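Local coordinates for protein uncharacterized aldehyde dehydrogenase AldY (Bacillus subtilis, PDB 4DNG) that probably oxidises aldehydes to carboxylates with NAD+ and may contribute to protecting the cell against stress from ethanol and related compounds, at residues A275-G278 and K279-Q283; T308-V311 and K312-Y316; T42-Q45 and L46-A49. All coordinates share one frame; numbering follows the deposited sequence.

Interaction 1. Residues A275-G278 and K279-Q283; sequences AIFG and KFIHQ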
ATOM      1  N   ALA A 275      -3.475   1.986  33.350  1.00 82.14           N
ATOM      2  CA  ALA A 275      -4.817   1.918  32.750  1.00 73.67           C
ATOM      3  C   ALA A 275      -5.634   3.202  32.953  1.00 79.95           C
ATOM      4  O   ALA A 275      -6.483   3.536  32.130  1.00 77.89           O
ATOM      5  CB  ALA A 275      -5.586   0.718  33.270  1.00 69.42           C
ATOM      6  N   ILE A 276      -5.396   3.911  34.053  1.00 86.58           N
ATOM      7  CA  ILE A 276      -6.055   5.200  34.281  1.00 82.19           C
ATOM      8  C   ILE A 276      -5.528   6.291  33.337  1.00 83.96           C
ATOM      9  O   ILE A 276      -6.321   6.975  32.688  1.00 82.98           O
ATOM     10  CB  ILE A 276      -5.971   5.638  35.761  1.00 82.02           C
ATOM     11  CG1 ILE A 276      -7.229   5.204  36.509  1.00 81.55           C
ATOM     12  CG2 ILE A 276      -5.846   7.151  35.892  1.00 80.45           C
ATOM     13  CD1 ILE A 276      -7.145   3.822  37.088  1.00 81.27           C
ATOM     14  N   PHE A 277      -4.200   6.440  33.271  1.00 85.53           N
ATOM     15  CA  PHE A 277      -3.536   7.426  32.413  1.00 88.62           C
ATOM     16  C   PHE A 277      -3.986   7.249  30.966  1.00 86.23           C
ATOM     17  O   PHE A 277      -4.429   8.203  30.342  1.00 86.09           O
ATOM     18  CB  PHE A 277      -1.996   7.320  32.536  1.00105.08           C
ATOM     19  CG  PHE A 277      -1.228   8.418  31.812  1.00122.95           C
ATOM     20  CD1 PHE A 277      -0.969   9.647  32.436  1.00134.36           C
ATOM     21  CD2 PHE A 277      -0.739   8.219  30.517  1.00119.62           C
ATOM     22  CE1 PHE A 277      -0.261  10.654  31.780  1.00125.81           C
ATOM     23  CE2 PHE A 277      -0.032   9.222  29.861  1.00115.40           C
ATOM     24  CZ  PHE A 277       0.209  10.440  30.492  1.00116.83           C
ATOM     25  N   GLY A 278      -3.894   6.019  30.459  1.00 90.53           N
ATOM     26  CA  GLY A 278      -4.317   5.672  29.105  1.00 84.61           C
ATOM     27  C   GLY A 278      -5.788   5.931  28.833  1.00 88.90           C
ATOM     28  O   GLY A 278      -6.133   6.593  27.849  1.00 94.77           O
ATOM     29  N   LYS A 279      -6.660   5.432  29.701  1.00 80.63           N
ATOM     30  CA  LYS A 279      -8.107   5.553  29.472  1.00 83.57           C
ATOM     31  C   LYS A 279      -8.738   6.926  29.772  1.00 83.31           C
ATOM     32  O   LYS A 279      -9.685   7.321  29.103  1.00 91.91           O
ATOM     33  CB  LYS A 279      -8.864   4.435  30.200  1.00 85.72           C
ATOM     34  CG  LYS A 279     -10.366   4.408  29.961  1.00 94.49           C
ATOM     35  CD  LYS A 279     -10.716   4.207  28.495  1.00 99.52           C
ATOM     36  CE  LYS A 279     -12.160   4.602  28.238  1.00108.58           C
ATOM     37  NZ  LYS A 279     -12.650   4.229  26.880  1.00110.30           N
ATOM     38  N   PHE A 280      -8.223   7.646  30.764  1.00 83.18           N
ATOM     39  CA  PHE A 280      -8.875   8.866  31.237  1.00 77.30           C
ATOM     40  C   PHE A 280      -8.079  10.157  31.093  1.00 85.83           C
ATOM     41  O   PHE A 280      -8.649  11.178  30.699  1.00 93.58           O
ATOM     42  CB  PHE A 280      -9.361   8.698  32.676  1.00 73.79           C
ATOM     43  CG  PHE A 280     -10.422   7.640  32.829  1.00 74.48           C
ATOM     44  CD1 PHE A 280     -11.676   7.813  32.262  1.00 71.53           C
ATOM     45  CD2 PHE A 280     -10.160   6.463  33.532  1.00 74.59           C
ATOM     46  CE1 PHE A 280     -12.650   6.844  32.392  1.00 76.29           C
ATOM     47  CE2 PHE A 280     -11.131   5.483  33.661  1.00 78.25           C
ATOM     48  CZ  PHE A 280     -12.383   5.676  33.096  1.00 80.29           C
ATOM     49  N   ILE A 281      -6.785  10.121  31.423  1.00 85.01           N
ATOM     50  CA  ILE A 281      -5.932  11.321  31.363  1.00 85.71           C
ATOM     51  C   ILE A 281      -5.380  11.600  29.947  1.00 98.96           C
ATOM     52  O   ILE A 281      -5.569  12.698  29.417  1.00 96.13           O
ATOM     53  CB  ILE A 281      -4.799  11.277  32.416  1.00 87.56           C
ATOM     54  CG1 ILE A 281      -5.302  11.732  33.801  1.00 92.03           C
ATOM     55  CG2 ILE A 281      -3.634  12.163  32.006  1.00 93.45           C
ATOM     56  CD1 ILE A 281      -5.681  10.617  34.754  1.00 89.95           C
ATOM     57  N   HIS A 282      -4.705  10.607  29.350  1.00101.75           N
ATOM     58  CA  HIS A 282      -4.171  10.679  27.977  1.00103.73           C
ATOM     59  C   HIS A 282      -5.307  10.781  26.999  1.00107.10           C
ATOM     60  O   HIS A 282      -5.208  11.513  26.014  1.00120.32           O
ATOM     61  CB  HIS A 282      -3.295   9.453  27.680  1.00117.48           C
ATOM     62  CG  HIS A 282      -2.545   9.505  26.358  1.00128.99           C
ATOM     63  ND1 HIS A 282      -3.167   9.443  25.160  1.00138.42           N
ATOM     64  CD2 HIS A 282      -1.175   9.555  26.085  1.00137.04           C
ATOM     65  CE1 HIS A 282      -2.248   9.484  24.172  1.00137.24           C
ATOM     66  NE2 HIS A 282      -1.030   9.551  24.740  1.00139.69           N
ATOM     67  N   GLN A 283      -6.393  10.044  27.255  1.00 93.83           N
ATOM     68  CA  GLN A 283      -7.669  10.243  26.547  1.00 94.10           C
ATOM     69  C   GLN A 283      -8.767  10.766  27.489  1.00 91.78           C
ATOM     70  O   GLN A 283      -9.583  11.628  27.124  1.00 86.71           O
ATOM     71  CB  GLN A 283      -8.130   8.948  25.858  1.00101.27           C
ATOM     72  CG  GLN A 283      -7.589   8.716  24.446  1.00 96.17           C
ATOM     73  CD  GLN A 283      -6.198   8.098  24.409  1.00 96.34           C
ATOM     74  OE1 GLN A 283      -5.497   8.056  25.415  1.00100.14           O
ATOM     75  NE2 GLN A 283      -5.793   7.620  23.234  1.00106.29           N
TER
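The carbonyl oxygen of I276 takes two backbone N-H groups. F280 N donates the strong bond, 2.8 Å from I276 O, and I281 N adds a weak one at 3.4 Å from the same oxygen. This fork marks a wider pi-type turn near the C-terminal end of helix 268-281. One residue earlier the bonding is still alpha-helical, with K279 N bonded to A275 O. The widening then continues, because H282 N reaches five residues back to F277 O at 2.6 Å. That bond is fairly straight, with an N-H...O angle of 165°.

The side chains pack along the same turn. With CG anti to the backbone N (chi1 -173°), F277 carries its ring to I281 and H282. I281 CG2 touches F277 CD1 at 3.7 Å, and H282 CB lies near F277 CE2. The two side chains of F277 and I281 run roughly at right angles. I276 CG2 meets I281 CD1, also at 3.7 Å.

K279 leaves this cluster. Its amine is held by the backbone oxygens of I386 and A384, away from the turn. F280 packs against F307 of helix 297-313, while F277 and I281 face helix 98-118. K279 CG lies over the centre of one face of the F280 ring, 3.8 Å above its plane.

Interaction 2. Residues T308-V311 and K312-Y316; sequences TARV and KQLPY
The guanidinium of R310 and the side-chain amide of Q313 lie with their planes only 10° apart, although the two side chains cross at about a right angle. The nearest atoms are R310 NH1 and Q313 NE2, 3.9 Å apart, and the amide comes to the guanidinium obliquely. L314 also approaches it obliquely, its CD2 methyl lying 3.4 Å from R310 NH1. R310 gets there by a bend in the chain. Its CG is anti to the backbone N (chi1 -177°), and chi2 of 70° then turns the rest toward the following turn.

This is the C-terminal end of helix 297-313, where the hydrogen bonding weakens. K312 N still makes a regular alpha-helical bond to T308 O at 3.1 Å. After that the spacing shortens to three residues. Q313 N bonds to R310 O, and L314 N to V311 O, both at 3.3 Å. In each the donor stands well above the carbonyl plane. The chain leaves the helix at L314, whose CG sits 3.2 Å from V311 O.

T308 OG1 turns back along the helix to the carbonyl oxygens of V304 and E305. One side of this helix end rests on helix 268-281, where R310 meets I276, and V311 and L314 meet F280. V311 also packs on P365 and V367 of strand 362-369, while T308 and K312 touch strand 351-354.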
ATOM      1  N   THR A 308     -11.538   0.687  40.189  1.00 86.39           N
ATOM      2  CA  THR A 308     -12.828   1.317  40.507  1.00 96.34           C
ATOM      3  C   THR A 308     -12.682   2.473  41.493  1.00 95.87           C
ATOM      4  O   THR A 308     -13.163   3.583  41.229  1.00 99.07           O
ATOM      5  CB  THR A 308     -13.864   0.325  41.087  1.00103.55           C
ATOM      6  OG1 THR A 308     -13.281  -0.408  42.172  1.00109.40           O
ATOM      7  CG2 THR A 308     -14.351  -0.641  40.025  1.00100.54           C
ATOM      8  N   ALA A 309     -12.021   2.220  42.620  1.00 89.59           N
ATOM      9  CA  ALA A 309     -11.829   3.271  43.616  1.00 93.21           C
ATOM     10  C   ALA A 309     -11.174   4.499  42.975  1.00101.80           C
ATOM     11  O   ALA A 309     -11.627   5.626  43.194  1.00102.56           O
ATOM     12  CB  ALA A 309     -11.000   2.775  44.788  1.00 83.70           C
ATOM     13  N   ARG A 310     -10.139   4.267  42.163  1.00 98.99           N
ATOM     14  CA  ARG A 310      -9.322   5.348  41.605  1.00103.03           C
ATOM     15  C   ARG A 310     -10.103   6.186  40.582  1.00 96.41           C
ATOM     16  O   ARG A 310      -9.994   7.417  40.561  1.00 91.55           O
ATOM     17  CB  ARG A 310      -8.011   4.780  41.029  1.00108.03           C
ATOM     18  CG  ARG A 310      -7.013   5.794  40.477  1.00118.97           C
ATOM     19  CD  ARG A 310      -6.354   6.656  41.544  1.00129.95           C
ATOM     20  NE  ARG A 310      -5.429   7.631  40.959  1.00135.30           N
ATOM     21  CZ  ARG A 310      -5.770   8.839  40.505  1.00127.35           C
ATOM     22  NH1 ARG A 310      -7.032   9.254  40.560  1.00127.42           N
ATOM     23  NH2 ARG A 310      -4.842   9.638  39.994  1.00115.44           N
ATOM     24  N   VAL A 311     -10.904   5.499  39.769  1.00 95.48           N
ATOM     25  CA  VAL A 311     -11.748   6.115  38.734  1.00 92.96           C
ATOM     26  C   VAL A 311     -12.803   7.023  39.361  1.00 88.93           C
ATOM     27  O   VAL A 311     -13.089   8.109  38.846  1.00 82.83           O
ATOM     28  CB  VAL A 311     -12.407   5.026  37.839  1.00 87.30           C
ATOM     29  CG1 VAL A 311     -13.602   5.561  37.069  1.00 88.19           C
ATOM     30  CG2 VAL A 311     -11.380   4.426  36.892  1.00 77.38           C
ATOM     31  N   LYS A 312     -13.350   6.571  40.491  1.00 93.10           N
ATOM     32  CA  LYS A 312     -14.382   7.304  41.239  1.00 99.51           C
ATOM     33  C   LYS A 312     -13.935   8.694  41.727  1.00 94.72           C
ATOM     34  O   LYS A 312     -14.774   9.560  41.979  1.00 90.78           O
ATOM     35  CB  LYS A 312     -14.877   6.475  42.438  1.00109.43           C
ATOM     36  CG  LYS A 312     -15.739   5.266  42.086  1.00114.03           C
ATOM     37  CD  LYS A 312     -17.051   5.268  42.866  1.00118.04           C
ATOM     38  CE  LYS A 312     -18.081   6.174  42.191  1.00113.64           C
ATOM     39  NZ  LYS A 312     -19.207   6.597  43.069  1.00101.72           N
ATOM     40  N   GLN A 313     -12.621   8.889  41.858  1.00 92.47           N
ATOM     41  CA  GLN A 313     -12.043  10.128  42.375  1.00 93.16           C
ATOM     42  C   GLN A 313     -11.921  11.196  41.312  1.00 93.88           C
ATOM     43  O   GLN A 313     -12.080  12.390  41.604  1.00 92.99           O
ATOM     44  CB  GLN A 313     -10.646   9.876  42.936  1.00 97.90           C
ATOM     45  CG  GLN A 313     -10.592   9.555  44.420  1.00104.81           C
ATOM     46  CD  GLN A 313      -9.434   8.633  44.765  1.00118.08           C
ATOM     47  OE1 GLN A 313      -9.618   7.627  45.449  1.00122.26           O
ATOM     48  NE2 GLN A 313      -8.237   8.961  44.277  1.00124.77           N
ATOM     49  N   LEU A 314     -11.638  10.754  40.086  1.00 92.51           N
ATOM     50  CA  LEU A 314     -11.247  11.646  38.995  1.00 88.72           C
ATOM     51  C   LEU A 314     -12.137  12.885  38.894  1.00 87.01           C
ATOM     52  O   LEU A 314     -13.364  12.769  38.896  1.00 86.74           O
ATOM     53  CB  LEU A 314     -11.206  10.890  37.666  1.00 85.42           C
ATOM     54  CG  LEU A 314     -10.447   9.552  37.624  1.00 83.49           C
ATOM     55  CD1 LEU A 314     -10.758   8.839  36.314  1.00 76.11           C
ATOM     56  CD2 LEU A 314      -8.943   9.709  37.828  1.00 79.56           C
ATOM     57  N   PRO A 315     -11.512  14.081  38.863  1.00 88.10           N
ATOM     58  CA  PRO A 315     -12.212  15.362  38.653  1.00 87.99           C
ATOM     59  C   PRO A 315     -12.903  15.483  37.298  1.00 86.31           C
ATOM     60  O   PRO A 315     -12.291  15.247  36.257  1.00 94.15           O
ATOM     61  CB  PRO A 315     -11.085  16.397  38.770  1.00 89.54           C
ATOM     62  CG  PRO A 315     -10.104  15.759  39.700  1.00 92.45           C
ATOM     63  CD  PRO A 315     -10.134  14.289  39.356  1.00 91.04           C
ATOM     64  N   TYR A 316     -14.178  15.847  37.316  1.00 84.69           N
ATOM     65  CA  TYR A 316     -14.907  16.071  36.077  1.00 85.47           C
ATOM     66  C   TYR A 316     -15.441  17.506  35.990  1.00 82.42           C
ATOM     67  O   TYR A 316     -15.702  18.135  37.009  1.00 80.32           O
ATOM     68  CB  TYR A 316     -16.022  15.021  35.908  1.00 86.53           C
ATOM     69  CG  TYR A 316     -17.203  15.175  36.847  1.00 91.49           C
ATOM     70  CD1 TYR A 316     -18.222  16.097  36.576  1.00 92.18           C
ATOM     71  CD2 TYR A 316     -17.322  14.381  37.987  1.00 90.01           C
ATOM     72  CE1 TYR A 316     -19.309  16.236  37.423  1.00 94.80           C
ATOM     73  CE2 TYR A 316     -18.409  14.509  38.838  1.00 92.60           C
ATOM     74  CZ  TYR A 316     -19.399  15.440  38.554  1.00 99.20           C
ATOM     75  OH  TYR A 316     -20.485  15.581  39.393  1.00104.75           O
TER

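Interaction 3. Residues T42-Q45 and L46-A49; sequences TGKQ and LEDA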
ATOM      1  N   THR A  42     -15.808  25.382  -1.040  1.00 70.92           N
ATOM      2  CA  THR A  42     -16.601  24.588  -1.990  1.00 74.14           C
ATOM      3  C   THR A  42     -15.794  23.533  -2.688  1.00 67.64           C
ATOM      4  O   THR A  42     -14.551  23.615  -2.739  1.00 67.46           O
ATOM      5  CB  THR A  42     -17.152  25.441  -3.145  1.00 75.81           C
ATOM      6  OG1 THR A  42     -16.069  25.819  -3.999  1.00 78.78           O
ATOM      7  CG2 THR A  42     -17.847  26.672  -2.625  1.00 78.12           C
ATOM      8  N   GLY A  43     -16.511  22.572  -3.271  1.00 59.12           N
ATOM      9  CA  GLY A  43     -15.914  21.647  -4.244  1.00 56.40           C
ATOM     10  C   GLY A  43     -14.932  22.305  -5.206  1.00 59.46           C
ATOM     11  O   GLY A  43     -13.784  21.859  -5.331  1.00 62.01           O
ATOM     12  N   LYS A  44     -15.358  23.391  -5.859  1.00 63.71           N
ATOM     13  CA  LYS A  44     -14.496  24.085  -6.799  1.00 69.61           C
ATOM     14  C   LYS A  44     -13.206  24.567  -6.117  1.00 72.20           C
ATOM     15  O   LYS A  44     -12.111  24.321  -6.625  1.00 72.51           O
ATOM     16  CB  LYS A  44     -15.247  25.235  -7.474  1.00 86.49           C
ATOM     17  CG  LYS A  44     -14.787  25.541  -8.896  1.00 93.80           C
ATOM     18  CD  LYS A  44     -13.632  26.528  -8.927  1.00 99.24           C
ATOM     19  CE  LYS A  44     -13.024  26.621 -10.317  1.00102.44           C
ATOM     20  NZ  LYS A  44     -11.992  27.695 -10.356  1.00101.19           N
ATOM     21  N   GLN A  45     -13.337  25.219  -4.959  1.00 70.04           N
ATOM     22  CA  GLN A  45     -12.180  25.689  -4.173  1.00 69.00           C
ATOM     23  C   GLN A  45     -11.164  24.567  -3.837  1.00 67.65           C
ATOM     24  O   GLN A  45      -9.937  24.780  -3.879  1.00 61.83           O
ATOM     25  CB  GLN A  45     -12.659  26.367  -2.883  1.00 68.31           C
ATOM     26  CG  GLN A  45     -13.281  27.741  -3.082  1.00 69.16           C
ATOM     27  CD  GLN A  45     -13.681  28.398  -1.777  1.00 68.58           C
ATOM     28  OE1 GLN A  45     -14.725  28.084  -1.205  1.00 76.78           O
ATOM     29  NE2 GLN A  45     -12.859  29.329  -1.307  1.00 63.11           N
ATOM     30  N   LEU A  46     -11.685  23.385  -3.503  1.00 63.95           N
ATOM     31  CA  LEU A  46     -10.842  22.210  -3.225  1.00 68.30           C
ATOM     32  C   LEU A  46     -10.059  21.818  -4.460  1.00 69.30           C
ATOM     33  O   LEU A  46      -8.846  21.632  -4.392  1.00 72.93           O
ATOM     34  CB  LEU A  46     -11.671  21.021  -2.702  1.00 67.14           C
ATOM     35  CG  LEU A  46     -10.990  19.707  -2.290  1.00 61.11           C
ATOM     36  CD1 LEU A  46      -9.998  19.906  -1.153  1.00 64.37           C
ATOM     37  CD2 LEU A  46     -12.031  18.650  -1.926  1.00 53.20           C
ATOM     38  N   GLU A  47     -10.749  21.717  -5.594  1.00 71.10           N
ATOM     39  CA  GLU A  47     -10.063  21.452  -6.865  1.00 67.14           C
ATOM     40  C   GLU A  47      -9.006  22.514  -7.191  1.00 64.35           C
ATOM     41  O   GLU A  47      -7.910  22.150  -7.591  1.00 69.57           O
ATOM     42  CB  GLU A  47     -11.040  21.259  -8.016  1.00 63.92           C
ATOM     43  CG  GLU A  47     -11.946  20.050  -7.857  1.00 70.20           C
ATOM     44  CD  GLU A  47     -13.330  20.263  -8.461  1.00 85.80           C
ATOM     45  OE1 GLU A  47     -13.700  21.425  -8.720  1.00101.18           O
ATOM     46  OE2 GLU A  47     -14.065  19.278  -8.668  1.00 84.11           O
ATOM     47  N   ASP A  48      -9.302  23.805  -7.010  1.00 62.16           N
ATOM     48  CA  ASP A  48      -8.237  24.818  -7.136  1.00 66.93           C
ATOM     49  C   ASP A  48      -7.030  24.450  -6.251  1.00 69.38           C
ATOM     50  O   ASP A  48      -5.882  24.441  -6.712  1.00 70.54           O
ATOM     51  CB  ASP A  48      -8.723  26.217  -6.760  1.00 74.38           C
ATOM     52  CG  ASP A  48      -9.753  26.776  -7.726  1.00 87.54           C
ATOM     53  OD1 ASP A  48      -9.963  26.202  -8.819  1.00 89.63           O
ATOM     54  OD2 ASP A  48     -10.356  27.811  -7.371  1.00 96.89           O
ATOM     55  N   ALA A  49      -7.313  24.118  -4.990  1.00 63.67           N
ATOM     56  CA  ALA A  49      -6.295  23.820  -3.991  1.00 60.35           C
ATOM     57  C   ALA A  49      -5.407  22.643  -4.380  1.00 62.87           C
ATOM     58  O   ALA A  49      -4.182  22.728  -4.279  1.00 69.52           O
ATOM     59  CB  ALA A  49      -6.948  23.586  -2.643  1.00 56.55           C
TER
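K44 and D48, one helical turn apart, are joined by a salt bridge. K44 NZ lies 3.0 Å from D48 OD1, which accepts through its syn lone pair, and makes a weak second bond to D48 OD2. The lysine first bends at chi2 (-88°), then runs extended to its amine, and on this path K44 CE passes 3.4 Å from D48 OD1. The aspartate holds CG beside its own backbone N (chi1 -67°), which carries the carboxylate to the K44 side of the turn. E47 starts the same way, but its chain bends at chi2. Its OE1 comes 3.4 Å from K44 CA, while K44 NZ stays 6.7 Å from that oxygen.

Q45 is extended beyond CG. Its OE1 accepts from T42 N at 2.9 Å and also from the backbone N of E19, while NE2 donates to the carbonyl of G17. In return T42 OG1 takes Q45 N at 3.0 Å, an almost straight bond. Further along, backbone bonds such as D48 N to K44 O (2.9 Å) continue the alpha helix. L46 and A49 pack on M207.

The exchange between T42 and Q45 is a capping box, with T42 as N-cap, at the start of helix 43-60.

How the interactions relate
From the N terminus the order is interaction 3, then interaction 1, then interaction 2. Each closes within a single run of chain, so none nests in or crosses another. Interaction 3 starts helix 43-60, whereas interactions 1 and 2 lie at the C-terminal ends of helices 268-281 and 297-313. Those two meet directly: F280 CE2 is 3.4 Å from V311 CG2, and I276 CD1 is 3.9 Å from R310 CG. Their centres are about 12 Å apart. Between the two helices the chain runs through an unmodelled gap at 284-287 and strand 290-296. Interaction 3 lies on the opposite side of the chain's centre, its centre about 39 Å from that of interaction 1 and about 47 Å from that of interaction 2.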